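Local coordinates for hypothetical protein MM_2497 (Methanosarcina mazei, PDB 2I5E) that probably transfers a guanylyl group from GTP to (2S)-2-phospholactate, an activation step in the biosynthesis of coenzyme F420, at residues Leu98-Pro103 and Ser165-Thr170; Ser135-Lys140 and Ser151-Ser156. All coordinates share one frame; numbering follows the deposited sequence.

Contact 1: Leu98-Pro103 and Ser165-Thr170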
loop_
_atom_site.group_PDB
_atom_site.type_symbol
_atom_site.label_atom_id
_atom_site.label_comp_id
_atom_site.label_asym_id
_atom_site.label_seq_id
_atom_site.Cartn_x
_atom_site.Cartn_y
_atom_site.Cartn_z
ATOM N N LEU A 98 -10.747 -1.174 -7.448
ATOM C CA LEU A 98 -10.134 -0.224 -6.574
ATOM C C LEU A 98 -11.245 0.423 -5.689
ATOM O O LEU A 98 -11.545 1.561 -5.869
ATOM C CB LEU A 98 -9.391 0.839 -7.438
ATOM C CG LEU A 98 -8.363 0.282 -8.521
ATOM C CD1 LEU A 98 -7.663 1.385 -9.221
ATOM C CD2 LEU A 98 -7.298 -0.583 -7.934
ATOM N N PRO A 99 -11.820 -0.324 -4.743
ATOM C CA PRO A 99 -12.881 0.234 -3.933
ATOM C C PRO A 99 -12.460 1.295 -2.866
ATOM O O PRO A 99 -13.336 1.890 -2.228
ATOM C CB PRO A 99 -13.519 -1.015 -3.325
ATOM C CG PRO A 99 -12.324 -1.875 -3.057
ATOM C CD PRO A 99 -11.562 -1.737 -4.356
ATOM N N LEU A 100 -11.159 1.569 -2.724
ATOM C CA LEU A 100 -10.615 2.554 -1.755
ATOM C C LEU A 100 -10.238 3.863 -2.449
ATOM O O LEU A 100 -9.773 4.806 -1.833
ATOM C CB LEU A 100 -9.418 1.934 -0.990
ATOM C CG LEU A 100 -9.748 0.649 -0.223
ATOM C CD1 LEU A 100 -8.583 0.237 0.664
ATOM C CD2 LEU A 100 -11.062 0.815 0.638
ATOM N N LEU A 101 -10.452 3.893 -3.745
ATOM C CA LEU A 101 -10.094 5.000 -4.567
ATOM C C LEU A 101 -11.202 6.006 -4.467
ATOM O O LEU A 101 -12.403 5.637 -4.536
ATOM C CB LEU A 101 -9.975 4.514 -6.001
ATOM C CG LEU A 101 -9.585 5.562 -6.988
ATOM C CD1 LEU A 101 -8.071 5.849 -6.846
ATOM C CD2 LEU A 101 -10.005 5.067 -8.388
ATOM N N SER A 102 -10.795 7.256 -4.263
ATOM C CA SER A 102 -11.643 8.372 -3.789
ATOM C C SER A 102 -11.631 9.363 -4.930
ATOM O O SER A 102 -10.794 9.296 -5.833
ATOM C CB SER A 102 -11.026 9.057 -2.592
ATOM O OG SER A 102 -9.805 9.724 -3.010
ATOM N N PRO A 103 -12.627 10.252 -4.979
ATOM C CA PRO A 103 -12.507 11.296 -5.972
ATOM C C PRO A 103 -11.281 12.160 -5.768
ATOM O O PRO A 103 -10.753 12.653 -6.722
ATOM C CB PRO A 103 -13.792 12.114 -5.746
ATOM C CG PRO A 103 -14.807 11.095 -5.216
ATOM C CD PRO A 103 -13.971 10.242 -4.314
ATOM N N SER A 165 -0.026 6.167 -2.836
ATOM C CA SER A 165 -1.232 6.135 -2.075
ATOM C C SER A 165 -1.469 4.661 -1.707
ATOM O O SER A 165 -1.615 3.848 -2.594
ATOM C CB SER A 165 -2.402 6.510 -3.016
ATOM O OG SER A 165 -3.608 6.333 -2.322
ATOM N N PHE A 166 -1.678 4.382 -0.430
ATOM C CA PHE A 166 -2.083 3.098 0.095
ATOM C C PHE A 166 -3.496 2.750 -0.461
ATOM O O PHE A 166 -3.762 1.592 -0.793
ATOM C CB PHE A 166 -2.094 3.179 1.658
ATOM C CG PHE A 166 -2.258 1.835 2.394
ATOM C CD1 PHE A 166 -1.205 1.254 3.043
ATOM C CD2 PHE A 166 -3.483 1.185 2.446
ATOM C CE1 PHE A 166 -1.380 0.051 3.775
ATOM C CE2 PHE A 166 -3.662 -0.031 3.101
ATOM C CZ PHE A 166 -2.634 -0.587 3.772
HETATM N N MSE A 167 -4.417 3.710 -0.474
HETATM C CA MSE A 167 -5.810 3.392 -0.782
HETATM C C MSE A 167 -5.942 3.119 -2.291
HETATM O O MSE A 167 -6.594 2.161 -2.670
HETATM C CB MSE A 167 -6.731 4.525 -0.406
HETATM C CG MSE A 167 -6.763 4.878 1.103
HETATM SE SE MSE A 167 -7.224 3.441 2.295
HETATM C CE MSE A 167 -5.708 3.654 3.627
ATOM N N ALA A 168 -5.307 3.935 -3.148
ATOM C CA ALA A 168 -5.440 3.737 -4.587
ATOM C C ALA A 168 -4.548 2.528 -5.015
ATOM O O ALA A 168 -4.694 1.951 -6.093
ATOM C CB ALA A 168 -4.994 5.056 -5.376
ATOM N N GLY A 169 -3.620 2.153 -4.168
ATOM C CA GLY A 169 -2.830 0.982 -4.443
ATOM C C GLY A 169 -3.307 -0.363 -3.944
ATOM O O GLY A 169 -2.675 -1.377 -4.241
ATOM N N THR A 170 -4.432 -0.388 -3.220
ATOM C CA THR A 170 -5.113 -1.638 -2.775
ATOM C C THR A 170 -6.115 -2.070 -3.817
ATOM O O THR A 170 -7.283 -1.613 -3.860
ATOM C CB THR A 170 -5.768 -1.365 -1.433
ATOM O OG1 THR A 170 -4.744 -0.860 -0.576
ATOM C CG2 THR A 170 -6.358 -2.603 -0.757
HETATM O O HOH W 1 -8.570 0.642 -3.903
#

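Contact 2: Ser135-Lys140 and Ser151-Ser156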
loop_
_atom_site.group_PDB
_atom_site.type_symbol
_atom_site.label_atom_id
_atom_site.label_comp_id
_atom_site.label_asym_id
_atom_site.label_seq_id
_atom_site.Cartn_x
_atom_site.Cartn_y
_atom_site.Cartn_z
ATOM N N SER A 135 -0.386 9.596 -27.832
ATOM C CA SER A 135 0.138 9.329 -29.186
ATOM C C SER A 135 1.529 8.793 -29.018
ATOM O O SER A 135 2.001 8.091 -29.893
ATOM C CB SER A 135 0.144 10.630 -30.069
ATOM O OG SER A 135 0.646 11.791 -29.379
ATOM N N LYS A 136 2.130 9.095 -27.850
ATOM C CA LYS A 136 3.522 8.774 -27.488
ATOM C C LYS A 136 3.647 7.656 -26.431
ATOM O O LYS A 136 4.746 7.376 -25.977
ATOM C CB LYS A 136 4.221 10.034 -26.940
ATOM C CG LYS A 136 4.980 10.865 -27.981
ATOM C CD LYS A 136 5.992 11.707 -27.274
ATOM C CE LYS A 136 7.314 11.767 -28.023
ATOM N NZ LYS A 136 8.352 12.311 -27.065
ATOM N N TYR A 137 2.533 7.030 -26.056
ATOM C CA TYR A 137 2.493 6.017 -25.002
ATOM C C TYR A 137 1.899 4.724 -25.447
ATOM O O TYR A 137 0.961 4.723 -26.237
ATOM C CB TYR A 137 1.738 6.540 -23.784
ATOM C CG TYR A 137 2.228 5.804 -22.521
ATOM C CD1 TYR A 137 3.474 6.119 -21.932
ATOM C CD2 TYR A 137 1.461 4.763 -21.956
ATOM C CE1 TYR A 137 3.922 5.420 -20.773
ATOM C CE2 TYR A 137 1.897 4.076 -20.801
ATOM C CZ TYR A 137 3.115 4.390 -20.241
ATOM O OH TYR A 137 3.497 3.690 -19.129
ATOM N N ARG A 138 2.435 3.600 -24.953
ATOM C CA ARG A 138 1.913 2.267 -25.232
ATOM C C ARG A 138 1.729 1.531 -23.867
ATOM O O ARG A 138 2.539 1.675 -23.010
ATOM C CB ARG A 138 2.912 1.567 -26.212
ATOM C CG ARG A 138 2.857 0.021 -26.258
ATOM C CD ARG A 138 4.031 -0.611 -27.144
ATOM N NE ARG A 138 5.339 -0.618 -26.448
ATOM C CZ ARG A 138 5.679 -1.483 -25.481
ATOM N NH1 ARG A 138 4.803 -2.403 -25.105
ATOM N NH2 ARG A 138 6.888 -1.451 -24.896
ATOM N N VAL A 139 0.639 0.827 -23.611
ATOM C CA VAL A 139 0.485 0.129 -22.353
ATOM C C VAL A 139 0.840 -1.356 -22.476
ATOM O O VAL A 139 0.633 -1.961 -23.555
ATOM C CB VAL A 139 -1.015 0.124 -21.781
ATOM C CG1 VAL A 139 -1.569 1.564 -21.525
ATOM C CG2 VAL A 139 -1.923 -0.662 -22.694
ATOM N N LYS A 140 1.203 -1.966 -21.335
ATOM C CA LYS A 140 1.460 -3.380 -21.225
ATOM C C LYS A 140 1.161 -3.818 -19.805
ATOM O O LYS A 140 2.090 -3.913 -18.968
ATOM C CB LYS A 140 2.912 -3.698 -21.562
ATOM C CG LYS A 140 3.124 -5.236 -21.815
ATOM C CD LYS A 140 4.590 -5.446 -22.196
ATOM C CE LYS A 140 4.929 -6.923 -22.459
ATOM N NZ LYS A 140 5.008 -7.726 -21.132
ATOM N N SER A 151 9.186 2.562 -17.639
ATOM C CA SER A 151 10.305 2.511 -18.604
ATOM C C SER A 151 9.819 2.724 -20.060
ATOM O O SER A 151 10.574 3.247 -20.901
ATOM C CB SER A 151 11.177 1.248 -18.425
ATOM O OG SER A 151 10.889 0.279 -19.404
ATOM N N ILE A 152 8.565 2.342 -20.337
ATOM C CA ILE A 152 7.843 2.844 -21.546
ATOM C C ILE A 152 7.826 4.383 -21.520
ATOM O O ILE A 152 8.071 4.996 -22.526
ATOM C CB ILE A 152 6.410 2.209 -21.819
ATOM C CG1 ILE A 152 6.474 0.716 -22.137
ATOM C CG2 ILE A 152 5.682 2.899 -23.047
ATOM C CD1 ILE A 152 5.091 -0.054 -21.838
ATOM N N ALA A 153 7.609 5.014 -20.367
ATOM C CA ALA A 153 7.579 6.437 -20.331
ATOM C C ALA A 153 8.960 7.032 -20.615
ATOM O O ALA A 153 9.079 8.070 -21.279
ATOM C CB ALA A 153 7.031 6.948 -18.975
ATOM N N THR A 154 10.025 6.408 -20.114
ATOM C CA THR A 154 11.276 7.142 -20.145
ATOM C C THR A 154 11.950 6.934 -21.508
ATOM O O THR A 154 12.429 7.922 -22.051
ATOM C CB THR A 154 12.253 6.862 -18.951
ATOM O OG1 THR A 154 12.862 5.576 -19.091
ATOM C CG2 THR A 154 11.574 6.949 -17.590
ATOM N N ASP A 155 12.018 5.677 -21.991
ATOM C CA ASP A 155 12.304 5.321 -23.392
ATOM C C ASP A 155 11.597 6.200 -24.473
ATOM O O ASP A 155 12.025 6.207 -25.656
ATOM C CB ASP A 155 11.967 3.864 -23.676
ATOM C CG ASP A 155 12.871 2.881 -22.933
ATOM O OD1 ASP A 155 13.729 3.298 -22.109
ATOM O OD2 ASP A 155 12.709 1.659 -23.197
ATOM N N SER A 156 10.543 6.912 -24.054
ATOM C CA SER A 156 9.759 7.767 -24.912
ATOM C C SER A 156 9.871 9.283 -24.568
ATOM O O SER A 156 9.152 10.118 -25.135
ATOM C CB SER A 156 8.286 7.306 -24.927
ATOM O OG SER A 156 7.426 8.207 -24.225
#

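Contact 1: Leu98-Pro103 and Ser165-Thr170
Met-167, Ala-168 and Thr-170 meet the type I turn Leu-98 to Leu-101, so that two compact loops pack against each other. Ser-165 prepares the second loop: its OG accepts from Ala-168 N at 3.1 Å, a nearly straight bond (172° at the hydrogen) that makes an ST motif. The same OG bonds to Asp-164 of the second subunit, whose carboxylate also receives Met-167 N, so the loop is fastened at the dimer interface. Phe-166 sends its ring to helix 175-184, edge-to-face with His-184. Met-167, a selenomethionine in the crystal, lays CB against Leu-100 CB at 3.8 Å, and its chain bends at chi2 and chi3 with the selenium near Leu-100 CD1. Its carbonyl O sits 3.3 Å from Leu-100 CB. Ala-168 offers its methyl to Leu-101 CD1 at 3.5 Å; Leu-101 reaches it with CG anti to the backbone N (chi1 -179°). Past Gly-169, Thr-170 closes a second type I turn, begun at Met-167. Its OG1 bonds back to Phe-166 O at 2.7 Å, with the donor tilted 22° from the carbonyl plane, while OG1 also bonds a Tris molecule, probably from the crystallisation liquor. Thr-170 CG2 lies 3.9 Å from Leu-100 CD1, which is thus flanked by the selenium and the threonine. A water sits between the loops, accepting from Leu-100 N and donating to Met-167 O at 2.8 Å and Thr-170 O at 2.6 Å. The chemistry is therefore divided: apolar branches provide the direct touch, while the water satisfies three backbone polar atoms and bridges the turns, which share no direct hydrogen bond.

Contact 2: Ser135-Lys140 and Ser151-Ser156
Ile-152 packs against Tyr-137 and Arg-138 in a mostly apolar contact between an extended loop and the later part of helix 145-154 with the residues just after it, beside strands 116-120, 126-131 and 160-162, the last an outermost strand of the central sheet. The loop leaves strand 126-131 and leads into that same helix, whose later residues come back alongside it. Ile-152 CG2 sits over one face of the Tyr-137 ring, a CH-pi contact 4.1 Å from the centroid and 20° off the ring normal. The methyl of Ala-153 comes to the edge of the ring, in its plane, with CB 3.9 Å from Tyr-137 CE1. The phenol is held further along by a bond from OH to His-149 O, one turn earlier in the helix, which helps fix the ring between helix and sheet. The CG1-CD1 branch of Ile-152 crosses the Arg-138 side chain at about a right angle: CD1 is 3.3 Å from the carbonyl O of Arg-138, and CG1 lies 3.5 Å from Arg-138 NH2, over a face of the guanidinium. A bend in the arginine chain at chi3 (77°) folds the flat group back across the isoleucine. At the far end Lys-136 NZ grips one backbone carbonyl from the side of the loop, donating to Ser-156 O at 3.0 Å with a C=O...N angle of 159°. Crystal neighbours touch both Lys-136 and Arg-138. Ser-156 OG itself bonds to Gln-158. Val-139 turns away to pack on helix 76-86. The loop is thus held between two helices, with Tyr-137 and Ala-153 set against the three strands, consistent with the alpha/beta layering of a GT-A-like nucleotidyltransferase fold.

The two contacts are separate: their centres lie 24 Å apart and their nearest atoms about 14 Å. Along the chain, contact 2 is nested within the stretch closed by contact 1. The centre of contact 1 is about 9 Å, and that of contact 2 about 20 Å, from the centre of the chain. Contact 1 adjoins the second subunit and a bound Tris molecule about 3 Å from the side chain of Thr-170, which may mark a pocket, whereas no other chain of the assembly touches contact 2. The chain between the two contacts includes strands 116-120, 126-131 and 160-162.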